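Long-range contact in Pre-mRNA splicing helicase-like protein (PDB 4RVQ), which is the spliceosomal RNA helicase Brr2, whose PWI-like domain probably serves in protein or RNA binding during pre-mRNA splicing: residues A[21-33]-A[73-85]. Sequence-based numbering, arbitrary orientation.
Sequences AYWLQRQIGRVYP and LFDYEHHELVQKL
Leu85 packs against Leu24 and Trp23 at the apolar centre of this contact, which joins two nearly antiparallel helices (165°) in the all-helical, noncanonical PWI domain of Brr2. Leu85 CD2 lies 3.6 Å from Leu24 CD1, the two side chains crossing at about a right angle. The same methyl touches Trp23 CZ3. Val92 of helix 89-99 backs both Trp23 and Leu24. Further along, Ile28 CG1 meets the edge of the Phe74 ring at CZ, 3.7 Å away. Tyr32 CE2 also lies 3.9 Å from Phe74 CD2. Leu81 CD2 lies 3.9 Å from Gln27 O and more loosely near Val31 CG2. With CG anti to its carbonyl carbon (chi1 -63°), the Tyr32 ring is carried toward the turn after helix 63-73, where its hydroxyl donates to Asp75 OD2 at 2.7 Å, from above the carboxylate plane. A phenylalanine in its place would probably leave Asp75 OD2 without its hydroxyl donor and the turn without this tie to residues 21-33. At the other polar edge, the extended Lys84 chain passes the rim of the Trp23 ring. One water accepts from Lys84 NZ and donates to Gln27 OE1. Gln27 is bent at chi2 (-42°), which brings its NE2 back to Trp23 O, 2.9 Å away.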
ATOM      1  N   ALA A  21      -9.263   3.842   3.777  1.00  6.95           N
ATOM      2  CA  ALA A  21      -9.365   2.492   4.301  1.00  6.21           C
ATOM      3  C   ALA A  21      -9.530   1.420   3.227  1.00  5.79           C
ATOM      4  O   ALA A  21      -9.197   0.256   3.499  1.00  6.73           O
ATOM      5  CB  ALA A  21     -10.560   2.421   5.241  1.00  7.44           C
ATOM      6  N   TYR A  22     -10.035   1.785   2.044  1.00  5.71           N
ATOM      7  CA  TYR A  22     -10.312   0.838   0.975  1.00  5.45           C
ATOM      8  C   TYR A  22      -9.444   1.084  -0.268  1.00  5.18           C
ATOM      9  O   TYR A  22      -9.697   0.456  -1.287  1.00  6.14           O
ATOM     10  CB  TYR A  22     -11.794   0.900   0.594  1.00  6.09           C
ATOM     11  CG  TYR A  22     -12.713   0.521   1.718  1.00  6.41           C
ATOM     12  CD1 TYR A  22     -13.044  -0.788   1.942  1.00  7.03           C
ATOM     13  CD2 TYR A  22     -13.243   1.479   2.571  1.00  6.72           C
ATOM     14  CE1 TYR A  22     -13.910  -1.152   2.971  1.00  7.61           C
ATOM     15  CE2 TYR A  22     -14.107   1.159   3.585  1.00  6.90           C
ATOM     16  CZ  TYR A  22     -14.426  -0.153   3.808  1.00  7.64           C
ATOM     17  OH  TYR A  22     -15.282  -0.546   4.806  1.00  9.15           O
ATOM     18  N   TRP A  23      -8.436   1.952  -0.202  1.00  5.29           N
ATOM     19  CA  TRP A  23      -7.649   2.254  -1.391  1.00  5.67           C
ATOM     20  C   TRP A  23      -7.028   1.003  -1.984  1.00  5.30           C
ATOM     21  O   TRP A  23      -7.103   0.771  -3.188  1.00  6.01           O
ATOM     22  CB  TRP A  23      -6.564   3.274  -1.004  1.00  5.82           C
ATOM     23  CG  TRP A  23      -5.656   3.684  -2.174  1.00  6.21           C
ATOM     24  CD1 TRP A  23      -5.871   4.732  -3.038  1.00  7.11           C
ATOM     25  CD2 TRP A  23      -4.469   3.027  -2.623  1.00  6.37           C
ATOM     26  NE1 TRP A  23      -4.861   4.783  -3.972  1.00  7.48           N
ATOM     27  CE2 TRP A  23      -3.998   3.736  -3.752  1.00  6.85           C
ATOM     28  CE3 TRP A  23      -3.746   1.927  -2.185  1.00  6.55           C
ATOM     29  CZ2 TRP A  23      -2.829   3.383  -4.426  1.00  8.76           C
ATOM     30  CZ3 TRP A  23      -2.573   1.570  -2.875  1.00  7.45           C
ATOM     31  CH2 TRP A  23      -2.149   2.292  -3.974  1.00  7.74           C
ATOM     32  N   LEU A  24      -6.397   0.189  -1.138  1.00  5.91           N
ATOM     33  CA  LEU A  24      -5.721  -1.006  -1.637  1.00  5.88           C
ATOM     34  C   LEU A  24      -6.726  -1.957  -2.272  1.00  5.93           C
ATOM     35  O   LEU A  24      -6.511  -2.501  -3.368  1.00  6.13           O
ATOM     36  CB  LEU A  24      -4.929  -1.672  -0.531  1.00  6.49           C
ATOM     37  CG  LEU A  24      -4.252  -2.986  -0.917  1.00  6.92           C
ATOM     38  CD1 LEU A  24      -3.285  -2.816  -2.089  1.00  7.51           C
ATOM     39  CD2 LEU A  24      -3.571  -3.602   0.269  1.00  8.76           C
ATOM     40  N   GLN A  25      -7.840  -2.211  -1.562  1.00  6.12           N
ATOM     41  CA  GLN A  25      -8.874  -3.088  -2.067  1.00  6.43           C
ATOM     42  C   GLN A  25      -9.382  -2.609  -3.414  1.00  6.72           C
ATOM     43  O   GLN A  25      -9.665  -3.420  -4.309  1.00  6.99           O
ATOM     44  CB  GLN A  25      -9.986  -3.207  -1.033  1.00  6.72           C
ATOM     45  CG  GLN A  25     -10.989  -4.257  -1.432  1.00  7.17           C
ATOM     46  CD  GLN A  25     -12.002  -4.587  -0.356  1.00  8.14           C
ATOM     47  OE1 GLN A  25     -11.780  -4.326   0.818  1.00  8.61           O
ATOM     48  NE2 GLN A  25     -13.097  -5.180  -0.762  1.00  9.12           N
ATOM     49  N   ARG A  26      -9.534  -1.291  -3.597  1.00  7.07           N
ATOM     50  CA  ARG A  26      -9.980  -0.763  -4.890  0.56  8.36           C
ATOM     51  C   ARG A  26      -8.960  -0.974  -5.969  1.00  7.94           C
ATOM     52  O   ARG A  26      -9.329  -1.280  -7.102  1.00 10.22           O
ATOM     53  CB  ARG A  26     -10.302   0.720  -4.880  0.56  9.76           C
ATOM     54  CG  ARG A  26     -11.541   1.069  -4.185  0.56  8.48           C
ATOM     55  CD  ARG A  26     -11.992   2.509  -4.502  0.56  9.89           C
ATOM     56  NE  ARG A  26     -10.971   3.517  -4.219  0.56  8.64           N
ATOM     57  CZ  ARG A  26     -10.660   3.973  -3.008  0.56  7.87           C
ATOM     58  NH1 ARG A  26     -11.304   3.550  -1.929  0.56  7.96           N
ATOM     59  NH2 ARG A  26      -9.692   4.865  -2.867  0.56  8.06           N
ATOM     60  N   GLN A  27      -7.671  -0.854  -5.649  1.00  7.77           N
ATOM     61  CA  GLN A  27      -6.686  -1.116  -6.700  0.62  8.27           C
ATOM     62  C   GLN A  27      -6.744  -2.576  -7.112  1.00  9.62           C
ATOM     63  O   GLN A  27      -6.671  -2.898  -8.296  1.00 11.65           O
ATOM     64  CB  GLN A  27      -5.270  -0.791  -6.251  0.62  8.39           C
ATOM     65  CG  GLN A  27      -5.072   0.536  -5.600  0.62  9.09           C
ATOM     66  CD  GLN A  27      -5.827   1.651  -6.306  0.62  7.96           C
ATOM     67  OE1 GLN A  27      -5.565   1.925  -7.482  0.62 10.37           O
ATOM     68  NE2 GLN A  27      -6.752   2.311  -5.598  0.62  8.97           N
ATOM     69  N   ILE A  28      -6.848  -3.480  -6.146  1.00  8.45           N
ATOM     70  CA  ILE A  28      -6.910  -4.899  -6.428  1.00  8.30           C
ATOM     71  C   ILE A  28      -8.216  -5.248  -7.134  1.00  8.60           C
ATOM     72  O   ILE A  28      -8.233  -6.073  -8.059  1.00  9.57           O
ATOM     73  CB  ILE A  28      -6.772  -5.660  -5.108  1.00  8.30           C
ATOM     74  CG1 ILE A  28      -5.348  -5.480  -4.570  1.00  8.53           C
ATOM     75  CG2 ILE A  28      -7.162  -7.130  -5.295  1.00  9.86           C
ATOM     76  CD1 ILE A  28      -5.115  -6.133  -3.193  1.00  8.98           C
ATOM     77  N   GLY A  29      -9.301  -4.588  -6.745  1.00  9.19           N
ATOM     78  CA  GLY A  29     -10.609  -4.870  -7.304  1.00 10.55           C
ATOM     79  C   GLY A  29     -10.739  -4.546  -8.784  1.00 11.11           C
ATOM     80  O   GLY A  29     -11.628  -5.054  -9.488  1.00 13.33           O
ATOM     81  N   ARG A  30      -9.893  -3.665  -9.300  1.00 11.84           N
ATOM     82  CA  ARG A  30      -9.909  -3.399 -10.728  1.00 13.84           C
ATOM     83  C   ARG A  30      -9.472  -4.599 -11.531  1.00 14.77           C
ATOM     84  O   ARG A  30      -9.876  -4.735 -12.676  1.00 18.45           O
ATOM     85  CB  ARG A  30      -9.003  -2.242 -11.038  1.00 18.03           C
ATOM     86  CG  ARG A  30      -9.573  -0.976 -10.497  1.00 23.00           C
ATOM     87  CD  ARG A  30      -9.161   0.245 -11.278  1.00 27.90           C
ATOM     88  NE  ARG A  30      -9.550   1.437 -10.535  1.00 31.26           N
ATOM     89  CZ  ARG A  30      -8.781   2.025  -9.617  1.00 33.53           C
ATOM     90  NH1 ARG A  30      -7.570   1.536  -9.348  1.00 34.30           N
ATOM     91  NH2 ARG A  30      -9.214   3.094  -8.951  1.00 33.55           N
ATOM     92  N   VAL A  31      -8.662  -5.474 -10.924  1.00 13.80           N
ATOM     93  CA  VAL A  31      -8.184  -6.704 -11.540  1.00 14.05           C
ATOM     94  C   VAL A  31      -9.031  -7.916 -11.111  1.00 13.05           C
ATOM     95  O   VAL A  31      -9.201  -8.847 -11.895  1.00 14.77           O
ATOM     96  CB  VAL A  31      -6.694  -6.991 -11.140  1.00 17.11           C
ATOM     97  CG1 VAL A  31      -6.271  -8.347 -11.650  1.00 19.64           C
ATOM     98  CG2 VAL A  31      -5.766  -5.915 -11.593  1.00 20.51           C
ATOM     99  N   TYR A  32      -9.522  -7.912  -9.878  1.00 11.06           N
ATOM    100  CA  TYR A  32     -10.288  -9.004  -9.297  1.00 11.07           C
ATOM    101  C   TYR A  32     -11.629  -8.445  -8.831  1.00 11.47           C
ATOM    102  O   TYR A  32     -11.770  -8.013  -7.688  1.00 11.26           O
ATOM    103  CB  TYR A  32      -9.531  -9.607  -8.106  1.00 12.02           C
ATOM    104  CG  TYR A  32      -8.216 -10.230  -8.522  1.00 11.55           C
ATOM    105  CD1 TYR A  32      -8.180 -11.488  -9.100  1.00 12.35           C
ATOM    106  CD2 TYR A  32      -7.027  -9.539  -8.400  1.00 12.19           C
ATOM    107  CE1 TYR A  32      -6.978 -12.044  -9.536  1.00 12.41           C
ATOM    108  CE2 TYR A  32      -5.829 -10.086  -8.820  1.00 12.54           C
ATOM    109  CZ  TYR A  32      -5.810 -11.315  -9.399  1.00 12.36           C
ATOM    110  OH  TYR A  32      -4.622 -11.858  -9.824  1.00 13.49           O
ATOM    111  N   PRO A  33     -12.626  -8.418  -9.712  1.00 11.82           N
ATOM    112  CA  PRO A  33     -13.902  -7.781  -9.342  1.00 13.13           C
ATOM    113  C   PRO A  33     -14.722  -8.549  -8.306  1.00 12.93           C
ATOM    114  O   PRO A  33     -15.616  -7.965  -7.707  1.00 13.14           O
ATOM    115  CB  PRO A  33     -14.644  -7.731 -10.685  1.00 16.69           C
ATOM    116  CG  PRO A  33     -14.047  -8.880 -11.474  1.00 17.87           C
ATOM    117  CD  PRO A  33     -12.596  -8.850 -11.120  1.00 15.33           C
ATOM    118  N   LEU A  73       0.567 -13.721  -5.749  1.00 11.62           N
ATOM    119  CA  LEU A  73      -0.756 -13.303  -5.324  1.00  9.95           C
ATOM    120  C   LEU A  73      -1.544 -12.742  -6.498  1.00 10.17           C
ATOM    121  O   LEU A  73      -2.776 -12.890  -6.573  1.00 10.92           O
ATOM    122  CB  LEU A  73      -0.631 -12.262  -4.216  1.00 10.20           C
ATOM    123  CG  LEU A  73      -1.939 -11.804  -3.576  1.00  9.32           C
ATOM    124  CD1 LEU A  73      -2.583 -12.989  -2.776  1.00 10.80           C
ATOM    125  CD2 LEU A  73      -1.698 -10.618  -2.642  1.00  9.81           C
ATOM    126  N   PHE A  74      -0.841 -12.092  -7.418  1.00  9.82           N
ATOM    127  CA  PHE A  74      -1.424 -11.462  -8.593  0.66  9.71           C
ATOM    128  C   PHE A  74      -1.301 -12.372  -9.834  1.00  9.47           C
ATOM    129  O   PHE A  74      -1.363 -11.883 -10.965  1.00  9.94           O
ATOM    130  CB  PHE A  74      -0.807 -10.073  -8.809  0.66  9.67           C
ATOM    131  CG  PHE A  74      -1.346  -9.031  -7.846  0.66  9.20           C
ATOM    132  CD1 PHE A  74      -0.756  -8.825  -6.598  0.66  9.55           C
ATOM    133  CD2 PHE A  74      -2.462  -8.269  -8.181  0.66  9.83           C
ATOM    134  CE1 PHE A  74      -1.293  -7.886  -5.720  0.66 11.27           C
ATOM    135  CE2 PHE A  74      -2.981  -7.327  -7.315  0.66 10.90           C
ATOM    136  CZ  PHE A  74      -2.402  -7.138  -6.095  0.66 13.15           C
ATOM    137  N   ASP A  75      -1.141 -13.682  -9.617  1.00  9.63           N
ATOM    138  CA  ASP A  75      -1.225 -14.641 -10.730  1.00 10.33           C
ATOM    139  C   ASP A  75      -0.203 -14.381 -11.845  1.00 10.11           C
ATOM    140  O   ASP A  75      -0.435 -14.718 -13.024  1.00 11.78           O
ATOM    141  CB  ASP A  75      -2.646 -14.681 -11.288  1.00 11.28           C
ATOM    142  CG  ASP A  75      -3.638 -15.153 -10.262  1.00 13.15           C
ATOM    143  OD1 ASP A  75      -3.355 -16.167  -9.585  1.00 15.20           O
ATOM    144  OD2 ASP A  75      -4.713 -14.532 -10.123  1.00 14.60           O
ATOM    145  N   TYR A  76       0.944 -13.841 -11.448  1.00  9.98           N
ATOM    146  CA  TYR A  76       2.093 -13.637 -12.353  1.00 10.13           C
ATOM    147  C   TYR A  76       1.739 -12.679 -13.472  1.00 10.55           C
ATOM    148  O   TYR A  76       2.420 -12.651 -14.514  1.00 12.79           O
ATOM    149  CB  TYR A  76       2.621 -14.986 -12.859  1.00  9.10           C
ATOM    150  CG  TYR A  76       2.916 -15.961 -11.745  1.00  9.44           C
ATOM    151  CD1 TYR A  76       3.893 -15.692 -10.822  1.00 10.03           C
ATOM    152  CD2 TYR A  76       2.149 -17.107 -11.566  1.00  8.67           C
ATOM    153  CE1 TYR A  76       4.145 -16.520  -9.784  1.00  9.28           C
ATOM    154  CE2 TYR A  76       2.403 -17.961 -10.527  1.00  9.59           C
ATOM    155  CZ  TYR A  76       3.388 -17.664  -9.627  1.00  9.71           C
ATOM    156  OH  TYR A  76       3.680 -18.515  -8.596  1.00 10.71           O
ATOM    157  N   GLU A  77       0.754 -11.827 -13.210  0.85  9.39           N
ATOM    158  CA  GLU A  77       0.414 -10.776 -14.113  0.85 10.01           C
ATOM    159  C   GLU A  77       0.297  -9.468 -13.316  0.85  9.03           C
ATOM    160  O   GLU A  77       0.547  -9.406 -12.134  0.85  9.26           O
ATOM    161  CB  GLU A  77      -0.874 -11.087 -14.856  0.85 16.79           C
ATOM    162  CG  GLU A  77      -0.692 -12.243 -15.838  0.85 24.28           C
ATOM    163  CD  GLU A  77      -1.982 -12.819 -16.340  0.85 33.94           C
ATOM    164  OE1 GLU A  77      -3.059 -12.357 -15.915  0.85 38.10           O
ATOM    165  OE2 GLU A  77      -1.909 -13.739 -17.163  0.85 39.69           O
ATOM    166  N   HIS A  78      -0.035  -8.398 -14.010  1.00 13.69           N
ATOM    167  CA  HIS A  78      -0.273  -7.156 -13.289  0.62 14.57           C
ATOM    168  C   HIS A  78       1.054  -6.695 -12.604  1.00 13.54           C
ATOM    169  O   HIS A  78       0.994  -6.165 -11.494  1.00 12.32           O
ATOM    170  CB  HIS A  78      -1.416  -7.338 -12.223  0.62 15.27           C
ATOM    171  CG  HIS A  78      -2.570  -8.185 -12.693  0.62 15.87           C
ATOM    172  ND1 HIS A  78      -3.368  -7.825 -13.753  0.62 17.14           N
ATOM    173  CD2 HIS A  78      -3.016  -9.406 -12.294  0.62 17.74           C
ATOM    174  CE1 HIS A  78      -4.267  -8.766 -13.978  0.62 19.67           C
ATOM    175  NE2 HIS A  78      -4.077  -9.738 -13.103  0.62 21.04           N
ATOM    176  N   HIS A  79       2.216  -6.894 -13.226  1.00 14.62           N
ATOM    177  CA  HIS A  79       3.474  -6.534 -12.571  1.00 13.76           C
ATOM    178  C   HIS A  79       3.565  -5.046 -12.220  1.00 11.79           C
ATOM    179  O   HIS A  79       4.166  -4.666 -11.216  1.00 11.28           O
ATOM    180  CB  HIS A  79       4.721  -6.959 -13.383  1.00 15.11           C
ATOM    181  CG  HIS A  79       5.944  -6.927 -12.547  1.00 17.42           C
ATOM    182  ND1 HIS A  79       6.334  -7.989 -11.758  1.00 19.77           N
ATOM    183  CD2 HIS A  79       6.788  -5.908 -12.262  1.00 17.32           C
ATOM    184  CE1 HIS A  79       7.410  -7.637 -11.068  1.00 19.11           C
ATOM    185  NE2 HIS A  79       7.716  -6.390 -11.371  1.00 19.63           N
ATOM    186  N   GLU A  80       2.986  -4.198 -13.043  1.00 13.03           N
ATOM    187  CA  GLU A  80       3.013  -2.766 -12.733  0.60 11.98           C
ATOM    188  C   GLU A  80       2.314  -2.475 -11.396  1.00 10.82           C
ATOM    189  O   GLU A  80       2.776  -1.648 -10.602  1.00 10.71           O
ATOM    190  CB  GLU A  80       2.421  -1.929 -13.868  0.60 13.33           C
ATOM    191  CG  GLU A  80       3.282  -1.923 -15.130  0.60 16.85           C
ATOM    192  CD  GLU A  80       2.871  -0.856 -16.121  0.60 21.89           C
ATOM    193  OE1 GLU A  80       1.848  -0.177 -15.907  0.60 23.66           O
ATOM    194  OE2 GLU A  80       3.593  -0.691 -17.123  0.60 23.96           O
ATOM    195  N   LEU A  81       1.200  -3.153 -11.130  1.00 11.46           N
ATOM    196  CA  LEU A  81       0.498  -2.969  -9.859  1.00 11.89           C
ATOM    197  C   LEU A  81       1.369  -3.514  -8.741  1.00 10.49           C
ATOM    198  O   LEU A  81       1.532  -2.879  -7.690  1.00 10.60           O
ATOM    199  CB  LEU A  81      -0.875  -3.626  -9.917  1.00 12.74           C
ATOM    200  CG  LEU A  81      -1.646  -3.603  -8.601  1.00 14.97           C
ATOM    201  CD1 LEU A  81      -1.799  -2.184  -8.063  1.00 15.05           C
ATOM    202  CD2 LEU A  81      -3.024  -4.189  -8.822  1.00 18.19           C
ATOM    203  N   VAL A  82       1.938  -4.703  -8.948  1.00 11.16           N
ATOM    204  CA  VAL A  82       2.839  -5.277  -7.965  1.00 11.57           C
ATOM    205  C   VAL A  82       3.949  -4.275  -7.575  1.00 10.25           C
ATOM    206  O   VAL A  82       4.190  -4.009  -6.392  1.00 10.06           O
ATOM    207  CB  VAL A  82       3.472  -6.570  -8.500  1.00 15.01           C
ATOM    208  CG1 VAL A  82       4.571  -7.030  -7.578  1.00 14.80           C
ATOM    209  CG2 VAL A  82       2.419  -7.652  -8.644  1.00 17.15           C
ATOM    210  N   GLN A  83       4.630  -3.704  -8.570  1.00  9.73           N
ATOM    211  CA  GLN A  83       5.755  -2.762  -8.285  0.54 10.22           C
ATOM    212  C   GLN A  83       5.235  -1.513  -7.623  1.00  8.28           C
ATOM    213  O   GLN A  83       5.886  -0.992  -6.747  1.00  8.02           O
ATOM    214  CB  GLN A  83       6.650  -2.297  -9.492  0.54 12.65           C
ATOM    215  CG  GLN A  83       7.850  -1.203  -9.127  0.54 11.18           C
ATOM    216  CD  GLN A  83       8.865  -0.878 -10.315  0.54 11.15           C
ATOM    217  OE1 GLN A  83       8.701  -1.436 -11.408  0.54 12.27           O
ATOM    218  NE2 GLN A  83       9.893   0.084 -10.115  0.54  2.79           N
ATOM    219  N   LYS A  84       4.082  -1.006  -8.052  1.00  7.72           N
ATOM    220  CA  LYS A  84       3.528   0.181  -7.402  1.00  7.28           C
ATOM    221  C   LYS A  84       3.323  -0.051  -5.899  1.00  6.72           C
ATOM    222  O   LYS A  84       3.606   0.811  -5.067  1.00  7.19           O
ATOM    223  CB  LYS A  84       2.206   0.578  -8.061  1.00  8.29           C
ATOM    224  CG  LYS A  84       1.532   1.775  -7.444  1.00  9.01           C
ATOM    225  CD  LYS A  84       0.376   2.281  -8.277  1.00 10.93           C
ATOM    226  CE  LYS A  84      -0.312   3.463  -7.716  1.00 11.82           C
ATOM    227  NZ  LYS A  84      -1.563   3.682  -8.492  1.00 15.57           N
ATOM    228  N   LEU A  85       2.799  -1.228  -5.557  1.00  7.29           N
ATOM    229  CA  LEU A  85       2.565  -1.531  -4.161  1.00  8.10           C
ATOM    230  C   LEU A  85       3.877  -1.644  -3.378  1.00  7.59           C
ATOM    231  O   LEU A  85       4.038  -1.132  -2.288  1.00  8.68           O
ATOM    232  CB  LEU A  85       1.734  -2.814  -4.022  1.00  8.43           C
ATOM    233  CG  LEU A  85       0.317  -2.705  -4.613  1.00  9.28           C
ATOM    234  CD1 LEU A  85      -0.407  -4.032  -4.391  1.00 11.11           C
ATOM    235  CD2 LEU A  85      -0.484  -1.533  -4.045  1.00  9.22           C
TER
HETATM  236  O   HOH W   1      -3.022   1.539  -8.335  0.56 14.97           O